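Local coordinates for spindle assembly checkpoint serine/threonine-protein kinase BUB1 (Saccharomyces cerevisiae, PDB 3ESL), which acts, through a longer protein of which this is the all-helical N-terminal domain, as a spindle-checkpoint kinase delaying anaphase until chromosomes are bioriented, at residues E3-L8 with E46-S51; A14-L19 with L34-W39; D28-F33 with D76-K81; F117-S122 with N150-S155. One frame throughout, in Å; residues are numbered along the deposited sequence.

Contact 1 (E3-L8 with E46-S51); sequences EQHSQL and EVDSES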
# COMPACT_ATOMS: atom_id res chain seq x y z
N GLU A 3 -20.56 -26.59 -12.29
CA GLU A 3 -19.40 -27.48 -11.98
C GLU A 3 -18.17 -26.68 -11.54
O GLU A 3 -17.54 -27.01 -10.53
CB GLU A 3 -19.06 -28.39 -13.18
CG GLU A 3 -18.94 -27.68 -14.54
CD GLU A 3 -18.58 -28.63 -15.68
OE1 GLU A 3 -19.17 -29.74 -15.76
OE2 GLU A 3 -17.72 -28.27 -16.50
N GLN A 4 -17.84 -25.64 -12.29
CA GLN A 4 -16.71 -24.77 -11.99
C GLN A 4 -17.02 -23.83 -10.83
O GLN A 4 -16.21 -23.66 -9.92
CB GLN A 4 -16.33 -23.96 -13.24
CG GLN A 4 -15.01 -23.21 -13.13
CD GLN A 4 -14.62 -22.52 -14.42
OE1 GLN A 4 -15.37 -21.68 -14.94
NE2 GLN A 4 -13.45 -22.86 -14.95
N HIS A 5 -18.21 -23.23 -10.87
CA HIS A 5 -18.67 -22.28 -9.85
C HIS A 5 -18.72 -22.92 -8.46
O HIS A 5 -18.35 -22.29 -7.46
CB HIS A 5 -20.04 -21.72 -10.24
CG HIS A 5 -20.33 -20.36 -9.69
ND1 HIS A 5 -20.11 -19.21 -10.42
CD2 HIS A 5 -20.82 -19.97 -8.49
CE1 HIS A 5 -20.46 -18.16 -9.68
NE2 HIS A 5 -20.89 -18.60 -8.51
N SER A 6 -19.17 -24.18 -8.40
CA SER A 6 -19.28 -24.94 -7.15
C SER A 6 -17.92 -25.25 -6.53
O SER A 6 -17.73 -25.11 -5.32
CB SER A 6 -20.05 -26.24 -7.40
OG SER A 6 -19.96 -27.11 -6.28
N GLN A 7 -16.99 -25.68 -7.38
CA GLN A 7 -15.62 -25.95 -6.95
C GLN A 7 -14.97 -24.66 -6.44
O GLN A 7 -14.28 -24.67 -5.42
CB GLN A 7 -14.80 -26.58 -8.08
CG GLN A 7 -15.10 -28.08 -8.28
CD GLN A 7 -14.61 -28.64 -9.62
OE1 GLN A 7 -14.61 -27.95 -10.65
NE2 GLN A 7 -14.21 -29.91 -9.62
N LEU A 8 -15.22 -23.55 -7.13
CA LEU A 8 -14.68 -22.26 -6.73
C LEU A 8 -15.25 -21.82 -5.39
O LEU A 8 -14.53 -21.31 -4.53
CB LEU A 8 -14.92 -21.19 -7.80
CG LEU A 8 -14.11 -21.33 -9.09
CD1 LEU A 8 -14.63 -20.36 -10.13
CD2 LEU A 8 -12.62 -21.12 -8.87
N GLU A 46 -12.56 -13.89 -12.07
CA GLU A 46 -12.76 -14.24 -13.49
C GLU A 46 -14.13 -14.85 -13.77
O GLU A 46 -14.63 -14.78 -14.89
CB GLU A 46 -11.66 -15.19 -13.97
CG GLU A 46 -10.63 -14.57 -14.93
CD GLU A 46 -9.49 -13.84 -14.23
OE1 GLU A 46 -9.76 -12.96 -13.38
OE2 GLU A 46 -8.32 -14.12 -14.55
N VAL A 47 -14.73 -15.45 -12.74
CA VAL A 47 -16.02 -16.13 -12.87
C VAL A 47 -17.17 -15.29 -12.31
O VAL A 47 -18.27 -15.27 -12.88
CB VAL A 47 -15.96 -17.55 -12.24
CG1 VAL A 47 -17.31 -18.25 -12.30
CG2 VAL A 47 -14.91 -18.40 -12.95
N ASP A 48 -16.92 -14.58 -11.21
CA ASP A 48 -17.92 -13.68 -10.61
C ASP A 48 -17.25 -12.37 -10.22
O ASP A 48 -16.76 -12.22 -9.10
CB ASP A 48 -18.59 -14.35 -9.41
CG ASP A 48 -19.81 -13.57 -8.89
OD1 ASP A 48 -19.89 -12.35 -9.11
OD2 ASP A 48 -20.68 -14.19 -8.24
N SER A 49 -17.25 -11.41 -11.15
CA SER A 49 -16.55 -10.14 -10.98
C SER A 49 -17.09 -9.28 -9.83
O SER A 49 -16.31 -8.61 -9.13
CB SER A 49 -16.55 -9.34 -12.28
OG SER A 49 -17.84 -8.80 -12.54
N GLU A 50 -18.40 -9.29 -9.63
CA GLU A 50 -19.04 -8.46 -8.60
C GLU A 50 -18.86 -9.01 -7.17
O GLU A 50 -18.59 -8.25 -6.24
CB GLU A 50 -20.51 -8.15 -8.93
CG GLU A 50 -21.43 -9.36 -9.13
CD GLU A 50 -21.27 -10.05 -10.50
OE1 GLU A 50 -20.56 -9.51 -11.38
OE2 GLU A 50 -21.85 -11.14 -10.68
N SER A 51 -19.01 -10.33 -7.00
CA SER A 51 -18.67 -10.98 -5.73
C SER A 51 -17.16 -10.96 -5.50
O SER A 51 -16.70 -10.70 -4.39
CB SER A 51 -19.18 -12.42 -5.68
OG SER A 51 -18.76 -13.09 -4.50
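H5 and V47 meet through matching torsions: the imidazole leaves its helix with CG anti to the backbone N (chi1 -153°), while V47 sets CG1 anti to its own N (chi1 177°) and so turns that methyl to the ring. ND1 of H5 lies 3.5 Å from V47 CG1, which approaches the imidazole obliquely. The second methyl, CG2, is held beside the backbone N and faces L8, whose CD1 comes to 3.4 Å from it, tighter than ordinary carbon contact. Q4 adds a lighter touch, its extended chain bringing OE1 to 3.9 Å from V47 CG2. One branched side chain therefore touches three residues on the first turns of helix 4-21. V47 stands where helix 29-47 gives way to helix 49-67, a turn between successive helices of this all-helical, TPR-related domain, and D48 is the N-cap of the second: its OD1 accepts from S51 N at 3.1 Å, the donor coming from above the carboxylate plane. D48 OD2 sits near the plane of the H5 ring, 4.2 Å from CE1 at its edge. Any attraction there would depend on the histidine being protonated, which the structure does not settle. L8 also reaches W39 and S43 on helix 29-47.

Contact 2 (A14-L19 with L34-W39); sequences AYEQRL and LDYMIW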
# COMPACT_ATOMS: atom_id res chain seq x y z
N ALA A 14 -13.08 -22.99 2.02
CA ALA A 14 -11.88 -23.63 2.54
C ALA A 14 -10.87 -22.57 3.04
O ALA A 14 -10.33 -22.69 4.15
CB ALA A 14 -11.24 -24.55 1.49
N TYR A 15 -10.65 -21.53 2.24
CA TYR A 15 -9.74 -20.45 2.66
C TYR A 15 -10.28 -19.69 3.87
O TYR A 15 -9.54 -19.38 4.81
CB TYR A 15 -9.49 -19.49 1.50
CG TYR A 15 -8.31 -19.87 0.64
CD1 TYR A 15 -7.01 -19.90 1.17
CD2 TYR A 15 -8.47 -20.16 -0.72
CE1 TYR A 15 -5.91 -20.23 0.37
CE2 TYR A 15 -7.37 -20.51 -1.51
CZ TYR A 15 -6.10 -20.53 -0.96
OH TYR A 15 -5.00 -20.86 -1.73
N GLU A 16 -11.59 -19.44 3.88
CA GLU A 16 -12.20 -18.70 4.98
C GLU A 16 -12.04 -19.46 6.29
O GLU A 16 -11.74 -18.87 7.33
CB GLU A 16 -13.68 -18.38 4.69
CG GLU A 16 -13.90 -17.36 3.58
CD GLU A 16 -13.57 -15.92 3.98
OE1 GLU A 16 -13.50 -15.64 5.20
OE2 GLU A 16 -13.42 -15.06 3.08
N GLN A 17 -12.22 -20.78 6.23
CA GLN A 17 -12.01 -21.64 7.40
C GLN A 17 -10.57 -21.64 7.88
O GLN A 17 -10.31 -21.63 9.08
CB GLN A 17 -12.47 -23.07 7.11
CG GLN A 17 -13.98 -23.21 7.04
CD GLN A 17 -14.42 -24.62 6.68
OE1 GLN A 17 -15.61 -24.90 6.58
NE2 GLN A 17 -13.45 -25.51 6.48
N ARG A 18 -9.63 -21.67 6.93
CA ARG A 18 -8.21 -21.61 7.26
C ARG A 18 -7.84 -20.31 7.97
O ARG A 18 -7.03 -20.32 8.90
CB ARG A 18 -7.36 -21.80 6.00
CG ARG A 18 -7.38 -23.23 5.45
CD ARG A 18 -6.43 -23.38 4.27
NE ARG A 18 -5.05 -23.40 4.72
CZ ARG A 18 -3.98 -23.34 3.92
NH1 ARG A 18 -4.12 -23.24 2.60
NH2 ARG A 18 -2.76 -23.35 4.45
N LEU A 19 -8.43 -19.20 7.54
CA LEU A 19 -8.21 -17.92 8.22
C LEU A 19 -8.67 -17.99 9.67
O LEU A 19 -8.02 -17.45 10.56
CB LEU A 19 -8.90 -16.76 7.50
CG LEU A 19 -8.42 -16.38 6.09
CD1 LEU A 19 -9.26 -15.26 5.52
CD2 LEU A 19 -6.93 -15.98 6.10
N LEU A 34 -1.86 -14.06 1.39
CA LEU A 34 -1.39 -13.90 0.01
C LEU A 34 -1.96 -14.97 -0.92
O LEU A 34 -2.43 -14.65 -2.01
CB LEU A 34 0.14 -13.92 -0.07
CG LEU A 34 0.87 -12.72 0.52
CD1 LEU A 34 2.36 -13.02 0.53
CD2 LEU A 34 0.59 -11.47 -0.32
N ASP A 35 -1.94 -16.23 -0.47
CA ASP A 35 -2.46 -17.34 -1.28
C ASP A 35 -3.92 -17.09 -1.62
O ASP A 35 -4.33 -17.21 -2.78
CB ASP A 35 -2.34 -18.66 -0.52
CG ASP A 35 -0.95 -19.27 -0.59
OD1 ASP A 35 -0.13 -18.85 -1.43
OD2 ASP A 35 -0.71 -20.20 0.22
N TYR A 36 -4.68 -16.68 -0.61
CA TYR A 36 -6.11 -16.46 -0.79
C TYR A 36 -6.37 -15.27 -1.72
O TYR A 36 -7.17 -15.38 -2.64
CB TYR A 36 -6.77 -16.30 0.58
CG TYR A 36 -8.28 -16.18 0.59
CD1 TYR A 36 -9.06 -16.71 -0.45
CD2 TYR A 36 -8.93 -15.58 1.67
CE1 TYR A 36 -10.47 -16.62 -0.41
CE2 TYR A 36 -10.33 -15.47 1.71
CZ TYR A 36 -11.08 -16.00 0.67
OH TYR A 36 -12.45 -15.88 0.70
N MET A 37 -5.67 -14.16 -1.51
CA MET A 37 -5.84 -12.98 -2.36
C MET A 37 -5.46 -13.22 -3.83
O MET A 37 -6.15 -12.75 -4.74
CB MET A 37 -5.06 -11.79 -1.77
CG MET A 37 -5.68 -11.30 -0.49
SD MET A 37 -4.76 -9.89 0.17
CE MET A 37 -3.18 -10.60 0.57
N ILE A 38 -4.40 -13.98 -4.05
CA ILE A 38 -3.98 -14.32 -5.40
C ILE A 38 -5.07 -15.17 -6.04
O ILE A 38 -5.43 -14.92 -7.20
CB ILE A 38 -2.61 -15.03 -5.41
CG1 ILE A 38 -1.51 -14.03 -5.01
CG2 ILE A 38 -2.30 -15.63 -6.79
CD1 ILE A 38 -0.20 -14.68 -4.66
N TRP A 39 -5.61 -16.12 -5.29
CA TRP A 39 -6.69 -16.99 -5.81
C TRP A 39 -7.95 -16.17 -6.14
O TRP A 39 -8.57 -16.36 -7.20
CB TRP A 39 -7.02 -18.12 -4.83
CG TRP A 39 -8.18 -18.94 -5.31
CD1 TRP A 39 -8.14 -19.98 -6.20
CD2 TRP A 39 -9.56 -18.76 -4.95
NE1 TRP A 39 -9.42 -20.46 -6.42
CE2 TRP A 39 -10.30 -19.74 -5.66
CE3 TRP A 39 -10.24 -17.88 -4.09
CZ2 TRP A 39 -11.70 -19.86 -5.54
CZ3 TRP A 39 -11.63 -18.00 -3.97
CH2 TRP A 39 -12.34 -18.98 -4.70
O HOH W 1 -2.82 -22.22 0.38
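Helices 4-21 and 29-47 form an antiparallel pair at the N-terminal end of the domain, and across residues 14-19 and 34-39 their axes run at 157° to each other, 10.6 Å apart at closest. Y15 and Y36 dominate the interface. Their rings are nearly parallel, 16° between planes, yet displaced until little of one ring lies over the other; each instead covers backbone-proximal carbon of the other. CB of Y15 lies 3.5 Å from the centroid of the Y36 ring, over its face, and CA of Y36 lies 3.9 Å from the centroid of the Y15 ring, giving two reciprocal CH-pi contacts. The Y36 ring reaches across because CG is anti to its backbone N (chi1 -175°). Its OH donates to E16 OE2 at 2.7 Å, on the anti side of a carboxylate turned almost perpendicular to the ring; E16 OE1 is paired with R62 of helix 49-67. L19 CD1 touches Y36 CD2 at 3.9 Å. Farther out, one water accepts from R18 NH1 and donates to D35 OD2, linking charges otherwise 5.2 Å apart (NH1 to OD2). W39 CB lies 4.1 Å from Y15 CE2, completing an aromatic cluster between two antiparallel helices, the packing arrangement from which all-helical, TPR-like folds are built.

Contact 3 (D28-F33 with D76-K81); sequences DPLDLF and DPRFLK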
# COMPACT_ATOMS: atom_id res chain seq x y z
N ASP A 28 4.31 -17.74 9.26
CA ASP A 28 4.15 -16.71 8.22
C ASP A 28 2.66 -16.56 7.85
O ASP A 28 2.24 -16.93 6.76
CB ASP A 28 4.99 -17.11 7.00
CG ASP A 28 5.17 -15.98 5.96
OD1 ASP A 28 4.92 -14.79 6.23
OD2 ASP A 28 5.59 -16.33 4.84
N PRO A 29 1.87 -15.96 8.76
CA PRO A 29 0.44 -15.82 8.48
C PRO A 29 0.18 -14.98 7.21
O PRO A 29 -0.84 -15.18 6.52
CB PRO A 29 -0.08 -15.11 9.73
CG PRO A 29 1.15 -14.38 10.30
CD PRO A 29 2.25 -15.35 10.05
N LEU A 30 1.10 -14.08 6.88
CA LEU A 30 0.93 -13.28 5.65
C LEU A 30 0.80 -14.19 4.41
O LEU A 30 0.03 -13.88 3.49
CB LEU A 30 2.12 -12.33 5.46
CG LEU A 30 2.06 -11.43 4.22
CD1 LEU A 30 0.78 -10.60 4.21
CD2 LEU A 30 3.28 -10.51 4.20
N ASP A 31 1.51 -15.31 4.40
CA ASP A 31 1.49 -16.22 3.26
C ASP A 31 0.09 -16.78 2.99
O ASP A 31 -0.29 -16.91 1.83
CB ASP A 31 2.49 -17.36 3.45
CG ASP A 31 2.70 -18.17 2.19
OD1 ASP A 31 3.06 -17.57 1.16
OD2 ASP A 31 2.48 -19.41 2.25
N LEU A 32 -0.68 -17.04 4.04
CA LEU A 32 -2.03 -17.59 3.86
C LEU A 32 -2.94 -16.51 3.25
O LEU A 32 -3.68 -16.78 2.30
CB LEU A 32 -2.60 -18.14 5.19
CG LEU A 32 -4.07 -18.60 5.16
CD1 LEU A 32 -4.32 -19.69 4.12
CD2 LEU A 32 -4.51 -19.06 6.57
N PHE A 33 -2.88 -15.29 3.78
CA PHE A 33 -3.57 -14.17 3.14
C PHE A 33 -3.16 -14.00 1.67
O PHE A 33 -4.02 -13.78 0.81
CB PHE A 33 -3.31 -12.84 3.88
CG PHE A 33 -4.11 -12.67 5.14
CD1 PHE A 33 -5.49 -12.46 5.08
CD2 PHE A 33 -3.47 -12.69 6.38
CE1 PHE A 33 -6.22 -12.27 6.26
CE2 PHE A 33 -4.19 -12.50 7.56
CZ PHE A 33 -5.56 -12.29 7.50
N ASP A 76 8.46 -5.90 5.39
CA ASP A 76 8.32 -7.06 4.51
C ASP A 76 7.79 -6.53 3.17
O ASP A 76 6.70 -5.95 3.13
CB ASP A 76 7.33 -8.06 5.14
CG ASP A 76 7.25 -9.37 4.37
OD1 ASP A 76 7.13 -9.35 3.13
OD2 ASP A 76 7.30 -10.45 5.01
N PRO A 77 8.54 -6.72 2.07
CA PRO A 77 8.10 -6.14 0.80
C PRO A 77 6.78 -6.74 0.32
O PRO A 77 6.03 -6.09 -0.40
CB PRO A 77 9.22 -6.52 -0.18
CG PRO A 77 9.92 -7.67 0.44
CD PRO A 77 9.80 -7.49 1.93
N ARG A 78 6.50 -7.98 0.71
CA ARG A 78 5.21 -8.58 0.34
C ARG A 78 4.05 -7.84 0.99
O ARG A 78 3.01 -7.61 0.35
CB ARG A 78 5.16 -10.05 0.77
CG ARG A 78 6.28 -10.90 0.20
CD ARG A 78 6.27 -12.29 0.85
NE ARG A 78 6.51 -12.22 2.30
CZ ARG A 78 6.21 -13.19 3.16
NH1 ARG A 78 5.66 -14.32 2.73
NH2 ARG A 78 6.46 -13.03 4.45
N PHE A 79 4.23 -7.46 2.26
CA PHE A 79 3.22 -6.70 2.99
C PHE A 79 3.04 -5.31 2.38
O PHE A 79 1.92 -4.85 2.14
CB PHE A 79 3.63 -6.59 4.46
CG PHE A 79 2.55 -6.05 5.36
CD1 PHE A 79 1.22 -6.47 5.24
CD2 PHE A 79 2.89 -5.16 6.38
CE1 PHE A 79 0.22 -5.96 6.12
CE2 PHE A 79 1.91 -4.65 7.25
CZ PHE A 79 0.58 -5.06 7.12
N LEU A 80 4.16 -4.64 2.13
CA LEU A 80 4.11 -3.33 1.46
C LEU A 80 3.29 -3.39 0.18
O LEU A 80 2.47 -2.51 -0.08
CB LEU A 80 5.52 -2.80 1.19
CG LEU A 80 5.53 -1.45 0.45
CD1 LEU A 80 4.72 -0.40 1.22
CD2 LEU A 80 6.97 -0.98 0.18
N LYS A 81 3.49 -4.43 -0.63
CA LYS A 81 2.80 -4.51 -1.90
C LYS A 81 1.29 -4.61 -1.73
O LYS A 81 0.55 -4.08 -2.55
CB LYS A 81 3.36 -5.65 -2.76
CG LYS A 81 4.75 -5.34 -3.33
CD LYS A 81 5.21 -6.50 -4.22
CE LYS A 81 6.72 -6.50 -4.38
NZ LYS A 81 7.20 -5.43 -5.31
O HOH W 2 4.93 -15.59 0.37
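R78 and D28 approach from opposite directions, and the guanidinium meets the carboxylate end-on through both terminal nitrogens. NH1 donates to D28 OD2 at 2.9 Å, using the syn lone pair and staying in the guanidinium plane, while NH2 donates to D28 OD1, also at 2.9 Å, but tilted from that plane. The two planes stand 40° apart, so the pair is twisted rather than flat. Along the adjoining NE-NH2 edge the same guanidinium is held by D76, the N-cap of helix 77-90, in a side-on grip: NE reaches D76 OD1 at 3.1 Å and NH2 reaches D76 OD2 at 2.8 Å. A bend at chi3 (-62°) folds the arginine back to D76, two residues earlier. D76 OD1 also accepts from R78 N, so one oxygen caps the helix and fixes the side chain. L30 CD2 lies 3.9 Å above one guanidinium face, displaced toward the rim, and the same methyl is 3.9 Å from F79 CB. At the edge, a water bridges NH1 to D31 OD1. D28 OD1 has a further partner in Y73 OH, from the loop that precedes helix 77-90. A leucine in place of R78 would probably leave D28 and D76 without their shared cationic partner and remove the polar tie between the starts of the two helices. With D28 OD1 and D76 OD2 only 5.1 Å apart, the positive group between them is likely to offset their mutual repulsion, and the two bidentate grips imply little freedom for the guanidinium to rotate.

Contact 4 (F117-S122 with N150-S155); sequences FYEEFS and NRLLRS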
# COMPACT_ATOMS: atom_id res chain seq x y z
N PHE A 117 8.14 2.20 -1.20
CA PHE A 117 7.23 3.04 -0.43
C PHE A 117 7.38 4.49 -0.89
O PHE A 117 6.39 5.16 -1.24
CB PHE A 117 7.50 2.93 1.07
CG PHE A 117 6.73 3.94 1.90
CD1 PHE A 117 5.42 3.69 2.29
CD2 PHE A 117 7.32 5.16 2.26
CE1 PHE A 117 4.70 4.64 3.04
CE2 PHE A 117 6.61 6.11 3.01
CZ PHE A 117 5.30 5.85 3.41
N TYR A 118 8.62 4.96 -0.92
CA TYR A 118 8.89 6.34 -1.30
C TYR A 118 8.57 6.60 -2.76
O TYR A 118 8.04 7.67 -3.10
CB TYR A 118 10.33 6.70 -0.97
CG TYR A 118 10.58 6.60 0.51
CD1 TYR A 118 10.33 7.67 1.37
CD2 TYR A 118 11.05 5.40 1.06
CE1 TYR A 118 10.54 7.55 2.74
CE2 TYR A 118 11.27 5.28 2.43
CZ TYR A 118 11.02 6.35 3.26
OH TYR A 118 11.24 6.22 4.61
N GLU A 119 8.89 5.64 -3.63
CA GLU A 119 8.56 5.77 -5.06
C GLU A 119 7.06 5.95 -5.32
O GLU A 119 6.64 6.85 -6.06
CB GLU A 119 9.10 4.57 -5.85
CG GLU A 119 10.63 4.53 -5.88
CD GLU A 119 11.19 3.22 -6.44
OE1 GLU A 119 10.55 2.16 -6.26
OE2 GLU A 119 12.28 3.27 -7.05
N GLU A 120 6.26 5.09 -4.69
CA GLU A 120 4.82 5.14 -4.86
C GLU A 120 4.17 6.37 -4.21
O GLU A 120 3.28 6.99 -4.81
CB GLU A 120 4.18 3.84 -4.35
CG GLU A 120 4.57 2.61 -5.19
CD GLU A 120 4.00 2.63 -6.61
OE1 GLU A 120 2.90 3.17 -6.83
OE2 GLU A 120 4.67 2.09 -7.52
N PHE A 121 4.61 6.71 -3.00
CA PHE A 121 4.09 7.87 -2.29
C PHE A 121 4.45 9.13 -3.09
O PHE A 121 3.61 10.00 -3.33
CB PHE A 121 4.69 7.89 -0.88
CG PHE A 121 3.99 8.83 0.10
CD1 PHE A 121 2.95 9.67 -0.30
CD2 PHE A 121 4.41 8.87 1.42
CE1 PHE A 121 2.33 10.53 0.61
CE2 PHE A 121 3.81 9.74 2.34
CZ PHE A 121 2.77 10.56 1.94
N SER A 122 5.69 9.20 -3.56
CA SER A 122 6.12 10.33 -4.41
C SER A 122 5.26 10.44 -5.67
O SER A 122 4.87 11.55 -6.06
CB SER A 122 7.60 10.22 -4.77
OG SER A 122 7.97 11.27 -5.66
N ASN A 150 19.93 1.98 -5.27
CA ASN A 150 20.27 2.53 -6.58
C ASN A 150 19.06 2.79 -7.46
O ASN A 150 19.03 3.77 -8.22
CB ASN A 150 21.31 1.66 -7.29
CG ASN A 150 22.71 1.82 -6.71
OD1 ASN A 150 23.08 2.89 -6.23
ND2 ASN A 150 23.48 0.75 -6.75
N ARG A 151 18.06 1.92 -7.36
CA ARG A 151 16.83 2.12 -8.11
C ARG A 151 16.14 3.42 -7.69
O ARG A 151 15.61 4.15 -8.54
CB ARG A 151 15.88 0.94 -7.92
CG ARG A 151 14.77 0.89 -8.96
CD ARG A 151 13.78 -0.20 -8.62
NE ARG A 151 12.98 0.17 -7.45
CZ ARG A 151 12.42 -0.71 -6.63
NH1 ARG A 151 12.58 -2.01 -6.84
NH2 ARG A 151 11.71 -0.29 -5.59
N LEU A 152 16.15 3.69 -6.38
CA LEU A 152 15.57 4.92 -5.83
C LEU A 152 16.26 6.14 -6.45
O LEU A 152 15.60 7.11 -6.83
CB LEU A 152 15.71 4.94 -4.31
CG LEU A 152 14.98 5.94 -3.40
CD1 LEU A 152 15.71 7.28 -3.29
CD2 LEU A 152 13.51 6.13 -3.81
N LEU A 153 17.58 6.08 -6.55
CA LEU A 153 18.37 7.17 -7.16
C LEU A 153 18.00 7.40 -8.63
O LEU A 153 17.96 8.55 -9.09
CB LEU A 153 19.88 6.94 -7.00
CG LEU A 153 20.49 6.87 -5.60
CD1 LEU A 153 22.01 6.89 -5.70
CD2 LEU A 153 20.01 8.00 -4.68
N ARG A 154 17.73 6.32 -9.36
CA ARG A 154 17.29 6.43 -10.75
C ARG A 154 15.87 6.99 -10.86
O ARG A 154 15.56 7.74 -11.78
CB ARG A 154 17.39 5.09 -11.48
CG ARG A 154 18.82 4.57 -11.61
CD ARG A 154 18.93 3.46 -12.65
NE ARG A 154 18.22 2.24 -12.26
CZ ARG A 154 18.70 1.31 -11.44
NH1 ARG A 154 19.90 1.45 -10.89
NH2 ARG A 154 17.96 0.25 -11.16
N SER A 155 15.01 6.61 -9.91
CA SER A 155 13.64 7.14 -9.85
C SER A 155 13.64 8.65 -9.67
O SER A 155 12.85 9.37 -10.30
CB SER A 155 12.85 6.47 -8.71
OG SER A 155 12.56 5.11 -9.01
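The guanidinium of R151 takes E119 at its edge, with OE2 in its plane and the carboxylate nearly coplanar, 27° away. F117 CD2 covers one face of the adjoining Y118 ring, 3.7 Å above the plane at its centre. R151 NE, in a side-on grip, donates to E119 OE2 at 3.2 Å, almost straight at 170° and on the syn lone pair; NH2 reaches OE1 at 2.8 Å through a more bent bond. S155 OG donates to the same OE2 at 2.7 Å from above the carboxylate plane, so that oxygen has two donors one turn apart on the same helix. With CG beside its backbone N and the chain extended, E119 carries its carboxylate between R151 and S155. Alongside, L152 CD2 lies 3.9 Å from E119 CG and 4.3 Å from Y118 CB. A glutamine in place of E119 would probably leave the R151 guanidinium without its anionic mate. Residues 117-122 and 150-155 run at 20° to each other, with axes 10.5 Å apart at closest. Between them in sequence comes helix 131-143, whose L138 and A142 the L152 side chain touches, while the Y118 hydroxyl bonds to T112 O and N144; F117 and F121 also pack on helix 95-108, F121 stacking on F102.

How the contacts relate
Along the chain, contact 2 is nested inside the loop closed by contact 1, contact 3 alternates with both, and contact 4 follows in series. Contacts 1 and 2 join helices 4-21 and 29-47, their centres about 15 Å apart, and meet where L8 O lies 3.2 Å from W39 CH2. Contact 3, centred about 13 Å from contact 2, starts from helix 29-47 and reaches helix 77-90; L19 packs on L32 and F33 between them. L80 touches F117, leading to contact 4, whose centre is about 21 Å from that of contact 3. Contacts 1 and 4, centres about 38 Å apart, lie on opposite sides of the chain's centre, consistent with an elongated TPR-like array of helices.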